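PDB 3HPV: catechol 2,3-dioxygenase from Pseudomonas sp., which probably catalyses the iron(II)-dependent extradiol cleavage of catechol by dioxygen, giving (2Z,4E)-2-hydroxy-6-oxohexa-2,4-dienoate. Local coordinates for residues A[11-16]-A[55-60]; A[212-217]-A[262-267]; A[254-259]-A[266-271]. All coordinates share one frame; numbering follows the deposited sequence.

From the N terminus, contact 1 comes first: pairing 11-16 with 55-60 closes a loop that carries helix 19-30 and strands 33-37 and 43-46. It is complete before contact 2 opens. Contact 2 repeats the plan in the second sheet, joining 212-217 to 262-267 around helix 224-236 and strands 241-247 and 254-259. Contact 3 starts inside that loop and ends on the same strand, 265-270, so the two share Phe266 and Glu267 and both reach the iron(II) ion. Contacts 1 and 2 meet across the sheets, where Ala12 CB lies 3.9 Å from Cys217 SG; contacts 1 and 3 do not touch.

Contact 1: residues A[11-16]-A[55-60]; sequences HAQVRV and CYIIRE
The guanidinium of Arg59 receives Gln13 NE2 at its edge, near its plane, 3.7 Å from Arg59 NE, while Arg15 CD comes in obliquely, 3.3 Å from Arg59 NH2. The amide of Gln13 is turned 57° from that guanidinium. Gln13 NE2 and Arg59 NE both bond to Asp67 OD2, and Asp67 OD1 takes Arg15 NH1 in a salt bridge; the two arginines, side by side and pointing the same way, are thus gathered round an anion. On the other face of the sheet, which carries Ala12, Val14 and Tyr56, the Tyr56 ring meets Val14 at a slant, with Val14 CG2 3.7 Å from Tyr56 CZ. With CG anti to its backbone nitrogen (chi1 -157°), Tyr56 brings its far end toward strand 11-16, and its hydroxyl bonds to that of Tyr26. The His11 ring stacks on Tyr121, and His11 CB lies 3.8 Å from Ile57 CD1.

The backbone evidence is a parallel ladder in which Ala12 through Val16 pair in order with Tyr56 through Glu60. Five hydrogen bonds run alternately between the strands; Ile57 N to Ala12 O measures 2.9 Å and is almost straight, and Val14 N to Ile57 O measures 2.8 Å. Where 55-60 begins, Cys55 and Tyr56 both face Phe45 of strand 43-46, a classic beta bulge on the edge away from 11-16.

The topology is the beta-alpha-beta-beta-beta module of the vicinal oxygen chelate fold, with its first and fourth strands laid next to each other. Strand 65-73 flanks 11-16 on its other edge, strand 43-46 flanks 56-60, and helix 19-30 packs on Ile58 and Tyr56. An edge-to-face meeting of Tyr56 with Phe219 carries the contact over to the second sheet.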
loop_
_atom_site.group_PDB
_atom_site.type_symbol
_atom_site.label_atom_id
_atom_site.label_comp_id
_atom_site.label_asym_id
_atom_site.label_seq_id
_atom_site.Cartn_x
_atom_site.Cartn_y
_atom_site.Cartn_z
ATOM N N HIS A 11 -21.485 2.569 20.218
ATOM C CA HIS A 11 -20.558 2.455 21.322
ATOM C C HIS A 11 -20.585 1.091 21.924
ATOM O O HIS A 11 -21.552 0.341 21.793
ATOM C CB HIS A 11 -20.839 3.504 22.405
ATOM C CG HIS A 11 -22.221 3.426 22.987
ATOM N ND1 HIS A 11 -22.957 4.548 23.300
ATOM C CD2 HIS A 11 -22.982 2.368 23.343
ATOM C CE1 HIS A 11 -24.111 4.185 23.828
ATOM N NE2 HIS A 11 -24.152 2.866 23.867
ATOM N N ALA A 12 -19.485 0.762 22.568
ATOM C CA ALA A 12 -19.339 -0.495 23.274
ATOM C C ALA A 12 -18.777 -0.097 24.644
ATOM O O ALA A 12 -17.893 0.769 24.724
ATOM C CB ALA A 12 -18.360 -1.397 22.547
ATOM N N GLN A 13 -19.318 -0.668 25.719
ATOM C CA GLN A 13 -18.784 -0.378 27.042
ATOM C C GLN A 13 -18.137 -1.674 27.446
ATOM O O GLN A 13 -18.798 -2.698 27.568
ATOM C CB GLN A 13 -19.868 0.005 28.043
ATOM C CG GLN A 13 -19.269 0.268 29.405
ATOM C CD GLN A 13 -20.251 0.860 30.390
ATOM O OE1 GLN A 13 -20.610 2.034 30.296
ATOM N NE2 GLN A 13 -20.686 0.050 31.348
ATOM N N VAL A 14 -16.829 -1.613 27.644
ATOM C CA VAL A 14 -16.023 -2.775 27.969
ATOM C C VAL A 14 -15.447 -2.679 29.370
ATOM O O VAL A 14 -15.139 -1.579 29.860
ATOM C CB VAL A 14 -14.900 -2.900 26.907
ATOM C CG1 VAL A 14 -13.958 -4.014 27.242
ATOM C CG2 VAL A 14 -15.540 -3.141 25.523
ATOM N N ARG A 15 -15.291 -3.843 29.996
ATOM C CA ARG A 15 -14.801 -3.934 31.359
ATOM C C ARG A 15 -13.306 -4.155 31.469
ATOM O O ARG A 15 -12.802 -5.143 30.953
ATOM C CB ARG A 15 -15.518 -5.070 32.087
ATOM C CG ARG A 15 -17.020 -4.847 32.352
ATOM C CD ARG A 15 -17.587 -5.891 33.350
ATOM N NE ARG A 15 -17.594 -7.256 32.828
ATOM C CZ ARG A 15 -18.411 -7.677 31.865
ATOM N NH1 ARG A 15 -19.284 -6.837 31.328
ATOM N NH2 ARG A 15 -18.358 -8.930 31.432
ATOM N N VAL A 16 -12.596 -3.237 32.130
ATOM C CA VAL A 16 -11.159 -3.405 32.317
ATOM C C VAL A 16 -10.838 -3.705 33.777
ATOM O O VAL A 16 -11.412 -3.103 34.695
ATOM C CB VAL A 16 -10.328 -2.166 31.897
ATOM C CG1 VAL A 16 -10.459 -1.938 30.398
ATOM C CG2 VAL A 16 -10.770 -0.937 32.680
ATOM N N CYS A 55 -17.388 6.219 21.249
ATOM C CA CYS A 55 -17.711 4.952 20.613
ATOM C C CYS A 55 -17.180 3.837 21.490
ATOM O O CYS A 55 -17.587 2.691 21.341
ATOM C CB CYS A 55 -17.093 4.843 19.214
ATOM S SG CYS A 55 -15.293 4.541 19.173
ATOM N N TYR A 56 -16.287 4.167 22.424
ATOM C CA TYR A 56 -15.723 3.130 23.301
ATOM C C TYR A 56 -15.569 3.640 24.733
ATOM O O TYR A 56 -14.797 4.570 24.985
ATOM C CB TYR A 56 -14.363 2.689 22.766
ATOM C CG TYR A 56 -13.901 1.304 23.187
ATOM C CD1 TYR A 56 -14.415 0.155 22.593
ATOM C CD2 TYR A 56 -12.890 1.151 24.123
ATOM C CE1 TYR A 56 -13.913 -1.112 22.925
ATOM C CE2 TYR A 56 -12.382 -0.098 24.456
ATOM C CZ TYR A 56 -12.889 -1.216 23.858
ATOM O OH TYR A 56 -12.340 -2.430 24.178
ATOM N N ILE A 57 -16.307 3.028 25.664
ATOM C CA ILE A 57 -16.258 3.415 27.074
ATOM C C ILE A 57 -15.731 2.265 27.914
ATOM O O ILE A 57 -16.183 1.125 27.783
ATOM C CB ILE A 57 -17.643 3.833 27.595
ATOM C CG1 ILE A 57 -18.187 4.983 26.752
ATOM C CG2 ILE A 57 -17.552 4.307 29.017
ATOM C CD1 ILE A 57 -19.066 4.533 25.616
ATOM N N ILE A 58 -14.779 2.599 28.782
ATOM C CA ILE A 58 -14.084 1.663 29.664
ATOM C C ILE A 58 -14.501 1.785 31.132
ATOM O O ILE A 58 -14.479 2.877 31.695
ATOM C CB ILE A 58 -12.541 1.901 29.561
ATOM C CG1 ILE A 58 -11.989 1.213 28.318
ATOM C CG2 ILE A 58 -11.826 1.386 30.776
ATOM C CD1 ILE A 58 -12.289 1.933 27.058
ATOM N N ARG A 59 -14.850 0.663 31.758
ATOM C CA ARG A 59 -15.265 0.670 33.163
ATOM C C ARG A 59 -14.493 -0.340 34.000
ATOM O O ARG A 59 -14.439 -1.518 33.643
ATOM C CB ARG A 59 -16.755 0.335 33.290
ATOM C CG ARG A 59 -17.238 0.301 34.731
ATOM C CD ARG A 59 -18.731 0.076 34.792
ATOM N NE ARG A 59 -19.085 -1.271 34.375
ATOM C CZ ARG A 59 -19.106 -2.323 35.184
ATOM N NH1 ARG A 59 -18.792 -2.186 36.466
ATOM N NH2 ARG A 59 -19.444 -3.513 34.716
ATOM N N GLU A 60 -13.922 0.104 35.118
ATOM C CA GLU A 60 -13.177 -0.810 35.976
ATOM C C GLU A 60 -14.076 -1.888 36.588
ATOM O O GLU A 60 -15.219 -1.634 36.961
ATOM C CB GLU A 60 -12.467 -0.060 37.103
ATOM C CG GLU A 60 -11.211 -0.801 37.571
ATOM C CD GLU A 60 -10.686 -0.342 38.922
ATOM O OE1 GLU A 60 -11.305 -0.713 39.939
ATOM O OE2 GLU A 60 -9.657 0.376 38.963
#

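Contact 2: residues A[212-217]-A[262-267]; sequences GKLHHC and SGNRFE. With FE2 (Fe (II) ion), chain E.
Arg265 starts its run along strand 213-217 at CB, 3.2 Å from His215 O. CG then rests on His216 CB at 3.4 Å, and CD passes close to both His215 O and His216 CB. The chain bends at chi3 (-56°), which lays the guanidinium flat on the His215 imidazole, planes 16° apart and centres 4.2 Å apart. At the tip NH1 donates to His215 O at 2.8 Å, close to its own guanidinium plane, while NH2 makes a salt bridge with Asp242. The one group therefore grips both the ring and the carbonyl of His215, at a beta bulge where His215 and His216 both face Leu156.

Beside it the strands run parallel, Cys217 bridging to Phe266. Glu267 N donates to Cys217 O at 2.7 Å, and the return bond from Cys217 N to Arg265 O is weak. Further back, one water links Leu214 O to Arg265 N.

The chemistry lies at the far end. His216 NE2 and Glu267 OE1 bind the iron(II) ion at 2.4 Å and 2.0 Å, with ring and carboxylate planes 84° apart. These two atoms are close because both bind the metal, not through a hydrogen bond; Glu267 OE1 has one with Ser218 OG. With His154 they complete a two-histidine, one-carboxylate facial triad; as in other extradiol dioxygenases, it probably leaves the other side of the iron to catechol and dioxygen.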
loop_
_atom_site.group_PDB
_atom_site.type_symbol
_atom_site.label_atom_id
_atom_site.label_comp_id
_atom_site.label_asym_id
_atom_site.label_seq_id
_atom_site.Cartn_x
_atom_site.Cartn_y
_atom_site.Cartn_z
ATOM N N GLY A 212 -23.491 -13.887 26.857
ATOM C CA GLY A 212 -22.783 -12.633 27.060
ATOM C C GLY A 212 -21.286 -12.613 26.761
ATOM O O GLY A 212 -20.592 -11.711 27.208
ATOM N N LYS A 213 -20.766 -13.596 26.030
ATOM C CA LYS A 213 -19.337 -13.588 25.732
ATOM C C LYS A 213 -19.053 -12.565 24.639
ATOM O O LYS A 213 -19.781 -12.470 23.646
ATOM C CB LYS A 213 -18.844 -14.946 25.215
ATOM C CG LYS A 213 -19.005 -16.143 26.147
ATOM C CD LYS A 213 -18.006 -16.161 27.313
ATOM C CE LYS A 213 -18.563 -15.491 28.572
ATOM N NZ LYS A 213 -17.854 -15.971 29.799
ATOM N N LEU A 214 -17.996 -11.799 24.834
ATOM C CA LEU A 214 -17.572 -10.843 23.835
ATOM C C LEU A 214 -16.335 -11.468 23.184
ATOM O O LEU A 214 -15.354 -11.747 23.873
ATOM C CB LEU A 214 -17.210 -9.509 24.495
ATOM C CG LEU A 214 -16.466 -8.384 23.756
ATOM C CD1 LEU A 214 -15.028 -8.413 24.158
ATOM C CD2 LEU A 214 -16.640 -8.489 22.239
ATOM N N HIS A 215 -16.389 -11.734 21.880
ATOM C CA HIS A 215 -15.212 -12.270 21.187
ATOM C C HIS A 215 -14.246 -11.108 20.904
ATOM O O HIS A 215 -13.035 -11.205 21.130
ATOM C CB HIS A 215 -15.592 -12.923 19.861
ATOM C CG HIS A 215 -14.420 -13.503 19.130
ATOM N ND1 HIS A 215 -13.867 -14.721 19.462
ATOM C CD2 HIS A 215 -13.664 -13.009 18.124
ATOM C CE1 HIS A 215 -12.821 -14.953 18.693
ATOM N NE2 HIS A 215 -12.676 -13.930 17.872
ATOM N N HIS A 216 -14.783 -10.014 20.378
ATOM C CA HIS A 216 -13.970 -8.837 20.109
ATOM C C HIS A 216 -14.738 -7.654 19.605
ATOM O O HIS A 216 -15.835 -7.779 19.075
ATOM C CB HIS A 216 -12.869 -9.132 19.079
ATOM C CG HIS A 216 -13.345 -9.245 17.657
ATOM N ND1 HIS A 216 -13.850 -10.414 17.125
ATOM C CD2 HIS A 216 -13.319 -8.352 16.632
ATOM C CE1 HIS A 216 -14.106 -10.242 15.835
ATOM N NE2 HIS A 216 -13.790 -9.000 15.510
ATOM N N CYS A 217 -14.135 -6.491 19.794
ATOM C CA CYS A 217 -14.648 -5.255 19.254
ATOM C C CYS A 217 -13.668 -4.987 18.095
ATOM O O CYS A 217 -12.487 -5.414 18.125
ATOM C CB CYS A 217 -14.613 -4.137 20.296
ATOM S SG CYS A 217 -15.968 -4.292 21.541
ATOM N N SER A 262 -6.476 -6.134 29.906
ATOM C CA SER A 262 -7.417 -6.842 30.786
ATOM C C SER A 262 -7.892 -8.178 30.227
ATOM O O SER A 262 -8.514 -8.964 30.937
ATOM C CB SER A 262 -8.662 -5.977 31.068
ATOM O OG SER A 262 -8.318 -4.675 31.533
ATOM N N GLY A 263 -7.617 -8.436 28.956
ATOM C CA GLY A 263 -8.059 -9.683 28.355
ATOM C C GLY A 263 -9.152 -9.464 27.321
ATOM O O GLY A 263 -9.738 -10.409 26.802
ATOM N N ASN A 264 -9.434 -8.209 27.012
ATOM C CA ASN A 264 -10.448 -7.913 26.018
ATOM C C ASN A 264 -9.821 -7.920 24.627
ATOM O O ASN A 264 -8.985 -7.090 24.311
ATOM C CB ASN A 264 -11.083 -6.544 26.294
ATOM C CG ASN A 264 -11.920 -6.530 27.567
ATOM O OD1 ASN A 264 -11.808 -5.625 28.375
ATOM N ND2 ASN A 264 -12.766 -7.527 27.734
ATOM N N ARG A 265 -10.216 -8.870 23.793
ATOM C CA ARG A 265 -9.687 -8.919 22.440
ATOM C C ARG A 265 -10.264 -7.796 21.606
ATOM O O ARG A 265 -11.445 -7.439 21.755
ATOM C CB ARG A 265 -10.054 -10.229 21.742
ATOM C CG ARG A 265 -9.875 -10.124 20.249
ATOM C CD ARG A 265 -10.219 -11.378 19.505
ATOM N NE ARG A 265 -9.460 -12.534 19.973
ATOM C CZ ARG A 265 -9.942 -13.431 20.826
ATOM N NH1 ARG A 265 -11.184 -13.296 21.298
ATOM N NH2 ARG A 265 -9.192 -14.459 21.200
ATOM N N PHE A 266 -9.433 -7.230 20.741
ATOM C CA PHE A 266 -9.891 -6.196 19.813
ATOM C C PHE A 266 -9.339 -6.476 18.422
ATOM O O PHE A 266 -8.445 -7.299 18.259
ATOM C CB PHE A 266 -9.533 -4.776 20.302
ATOM C CG PHE A 266 -8.064 -4.484 20.371
ATOM C CD1 PHE A 266 -7.416 -3.835 19.310
ATOM C CD2 PHE A 266 -7.329 -4.837 21.499
ATOM C CE1 PHE A 266 -6.038 -3.543 19.374
ATOM C CE2 PHE A 266 -5.956 -4.553 21.582
ATOM C CZ PHE A 266 -5.304 -3.903 20.517
ATOM N N GLU A 267 -9.900 -5.825 17.410
ATOM C CA GLU A 267 -9.453 -6.041 16.036
ATOM C C GLU A 267 -9.178 -4.762 15.287
ATOM O O GLU A 267 -9.952 -3.813 15.362
ATOM C CB GLU A 267 -10.488 -6.861 15.254
ATOM C CG GLU A 267 -10.530 -6.566 13.767
ATOM C CD GLU A 267 -11.521 -7.449 12.998
ATOM O OE1 GLU A 267 -12.747 -7.328 13.236
ATOM O OE2 GLU A 267 -11.078 -8.267 12.157
HETATM FE FE FE2 E . -14.296 -8.625 13.168
HETATM O O HOH W 1 -12.380 -10.475 24.523
#

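Contact 3: residues A[254-259]-A[266-271]; sequences CTIYAW and FETFMG. With FE2 (Fe (II) ion), chain E.
Thr255 and Glu267 meet on the metal-facing side of a beta hairpin, strands 254-259 and 265-270, whose short segments run antiparallel at 167°. Thr255 OG1 donates to Glu267 OE2 at 2.8 Å; this oxygen, the one not bound to the iron(II) ion, accepts through its anti lone pair. The hydroxyl reaches it because OG1 stands opposite the backbone nitrogen (chi1 176°). Tyr257, the non-hydrogen-bonded partner of Glu267 across the hairpin, lies alongside it and sets CE1 3.3 Å from the same OE2; the oxygen lies at the ring edge, in plane, and the carboxylate is turned 82° from the ring. Together with the metal bond at OE1, the Thr255 bond and the Tyr257 edge would limit rotation of the carboxylate.

In the next shell, Asp294 holds the Tyr257 hydroxyl, with Tyr257 OH 4.1 Å from the iron. Behind these side chains, the backbones of Cys254 with Met270, Ile256 with Thr268, and Ala258 with Phe266 form three hydrogen-bonded pairs, each with two N-H to carbonyl links. Phe266 N to Ala258 O, at 2.8 Å, is the shortest.

The other face of the hairpin is turned to helix 224-236, where Met234 packs on Ile256, Ala258 and Phe266. On this helix-facing side, Ala258 CB sits over the face of the Phe266 ring, a CH-pi contact 4.1 Å from its centroid. Cys254 also touches Leu228 of a second subunit. The buried Thr268 OG1, with no polar partner in the model, lies 3.6 Å from Ile256 CB.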
loop_
_atom_site.group_PDB
_atom_site.type_symbol
_atom_site.label_atom_id
_atom_site.label_comp_id
_atom_site.label_asym_id
_atom_site.label_seq_id
_atom_site.Cartn_x
_atom_site.Cartn_y
_atom_site.Cartn_z
ATOM N N CYS A 254 -8.363 -7.837 5.991
ATOM C CA CYS A 254 -6.970 -8.070 6.348
ATOM C C CYS A 254 -6.882 -7.506 7.752
ATOM O O CYS A 254 -6.987 -6.293 7.950
ATOM C CB CYS A 254 -6.092 -7.349 5.352
ATOM S SG CYS A 254 -6.441 -8.007 3.692
ATOM N N THR A 255 -6.669 -8.403 8.715
ATOM C CA THR A 255 -6.722 -8.046 10.123
ATOM C C THR A 255 -5.710 -8.596 11.149
ATOM O O THR A 255 -4.948 -9.526 10.884
ATOM C CB THR A 255 -8.135 -8.429 10.606
ATOM O OG1 THR A 255 -8.268 -8.214 12.010
ATOM C CG2 THR A 255 -8.386 -9.886 10.304
ATOM N N ILE A 256 -5.746 -7.992 12.334
ATOM C CA ILE A 256 -4.930 -8.380 13.486
ATOM C C ILE A 256 -5.844 -8.484 14.711
ATOM O O ILE A 256 -6.578 -7.547 15.010
ATOM C CB ILE A 256 -3.870 -7.316 13.840
ATOM C CG1 ILE A 256 -2.877 -7.168 12.700
ATOM C CG2 ILE A 256 -3.141 -7.703 15.133
ATOM C CD1 ILE A 256 -1.793 -6.201 13.009
ATOM N N TYR A 257 -5.818 -9.618 15.398
ATOM C CA TYR A 257 -6.592 -9.788 16.626
ATOM C C TYR A 257 -5.600 -9.628 17.770
ATOM O O TYR A 257 -4.641 -10.370 17.872
ATOM C CB TYR A 257 -7.220 -11.184 16.711
ATOM C CG TYR A 257 -8.484 -11.367 15.902
ATOM C CD1 TYR A 257 -8.889 -10.412 14.966
ATOM C CD2 TYR A 257 -9.263 -12.506 16.056
ATOM C CE1 TYR A 257 -10.038 -10.597 14.204
ATOM C CE2 TYR A 257 -10.417 -12.700 15.305
ATOM C CZ TYR A 257 -10.796 -11.743 14.380
ATOM O OH TYR A 257 -11.922 -11.940 13.628
ATOM N N ALA A 258 -5.815 -8.652 18.635
ATOM C CA ALA A 258 -4.885 -8.456 19.739
ATOM C C ALA A 258 -5.628 -8.357 21.048
ATOM O O ALA A 258 -6.854 -8.239 21.076
ATOM C CB ALA A 258 -4.025 -7.197 19.507
ATOM N N TRP A 259 -4.885 -8.403 22.138
ATOM C CA TRP A 259 -5.515 -8.344 23.431
ATOM C C TRP A 259 -5.270 -7.080 24.231
ATOM O O TRP A 259 -4.229 -6.432 24.147
ATOM C CB TRP A 259 -5.118 -9.567 24.277
ATOM C CG TRP A 259 -5.900 -10.831 23.984
ATOM C CD1 TRP A 259 -7.239 -11.047 24.194
ATOM C CD2 TRP A 259 -5.387 -12.041 23.426
ATOM N NE1 TRP A 259 -7.584 -12.324 23.796
ATOM C CE2 TRP A 259 -6.465 -12.950 23.321
ATOM C CE3 TRP A 259 -4.118 -12.449 23.001
ATOM C CZ2 TRP A 259 -6.310 -14.237 22.807
ATOM C CZ3 TRP A 259 -3.965 -13.736 22.488
ATOM C CH2 TRP A 259 -5.053 -14.611 22.396
ATOM N N PHE A 266 -9.433 -7.230 20.741
ATOM C CA PHE A 266 -9.891 -6.196 19.813
ATOM C C PHE A 266 -9.339 -6.476 18.422
ATOM O O PHE A 266 -8.445 -7.299 18.259
ATOM C CB PHE A 266 -9.533 -4.776 20.302
ATOM C CG PHE A 266 -8.064 -4.484 20.371
ATOM C CD1 PHE A 266 -7.416 -3.835 19.310
ATOM C CD2 PHE A 266 -7.329 -4.837 21.499
ATOM C CE1 PHE A 266 -6.038 -3.543 19.374
ATOM C CE2 PHE A 266 -5.956 -4.553 21.582
ATOM C CZ PHE A 266 -5.304 -3.903 20.517
ATOM N N GLU A 267 -9.900 -5.825 17.410
ATOM C CA GLU A 267 -9.453 -6.041 16.036
ATOM C C GLU A 267 -9.178 -4.762 15.287
ATOM O O GLU A 267 -9.952 -3.813 15.362
ATOM C CB GLU A 267 -10.488 -6.861 15.254
ATOM C CG GLU A 267 -10.530 -6.566 13.767
ATOM C CD GLU A 267 -11.521 -7.449 12.998
ATOM O OE1 GLU A 267 -12.747 -7.328 13.236
ATOM O OE2 GLU A 267 -11.078 -8.267 12.157
ATOM N N THR A 268 -8.045 -4.736 14.590
ATOM C CA THR A 268 -7.679 -3.609 13.753
ATOM C C THR A 268 -7.660 -4.247 12.355
ATOM O O THR A 268 -6.936 -5.198 12.131
ATOM C CB THR A 268 -6.278 -3.039 14.124
ATOM O OG1 THR A 268 -5.269 -4.032 13.898
ATOM C CG2 THR A 268 -6.237 -2.622 15.595
ATOM N N PHE A 269 -8.483 -3.756 11.431
ATOM C CA PHE A 269 -8.525 -4.319 10.081
ATOM C C PHE A 269 -8.905 -3.288 9.017
ATOM O O PHE A 269 -9.239 -2.141 9.338
ATOM C CB PHE A 269 -9.561 -5.430 10.001
ATOM C CG PHE A 269 -10.970 -4.921 9.786
ATOM C CD1 PHE A 269 -11.627 -4.207 10.776
ATOM C CD2 PHE A 269 -11.623 -5.135 8.570
ATOM C CE1 PHE A 269 -12.929 -3.708 10.565
ATOM C CE2 PHE A 269 -12.917 -4.647 8.338
ATOM C CZ PHE A 269 -13.580 -3.929 9.342
ATOM N N MET A 270 -8.853 -3.713 7.749
ATOM C CA MET A 270 -9.281 -2.873 6.635
ATOM C C MET A 270 -9.706 -3.797 5.506
ATOM O O MET A 270 -9.404 -4.981 5.523
ATOM C CB MET A 270 -8.179 -1.906 6.183
ATOM C CG MET A 270 -7.027 -2.537 5.438
ATOM S SD MET A 270 -7.367 -2.745 3.671
ATOM C CE MET A 270 -8.305 -1.119 3.290
ATOM N N GLY A 271 -10.454 -3.269 4.549
ATOM C CA GLY A 271 -10.882 -4.086 3.427
ATOM C C GLY A 271 -12.249 -4.724 3.569
ATOM O O GLY A 271 -12.734 -4.896 4.669
HETATM FE FE FE2 E . -14.296 -8.625 13.168
#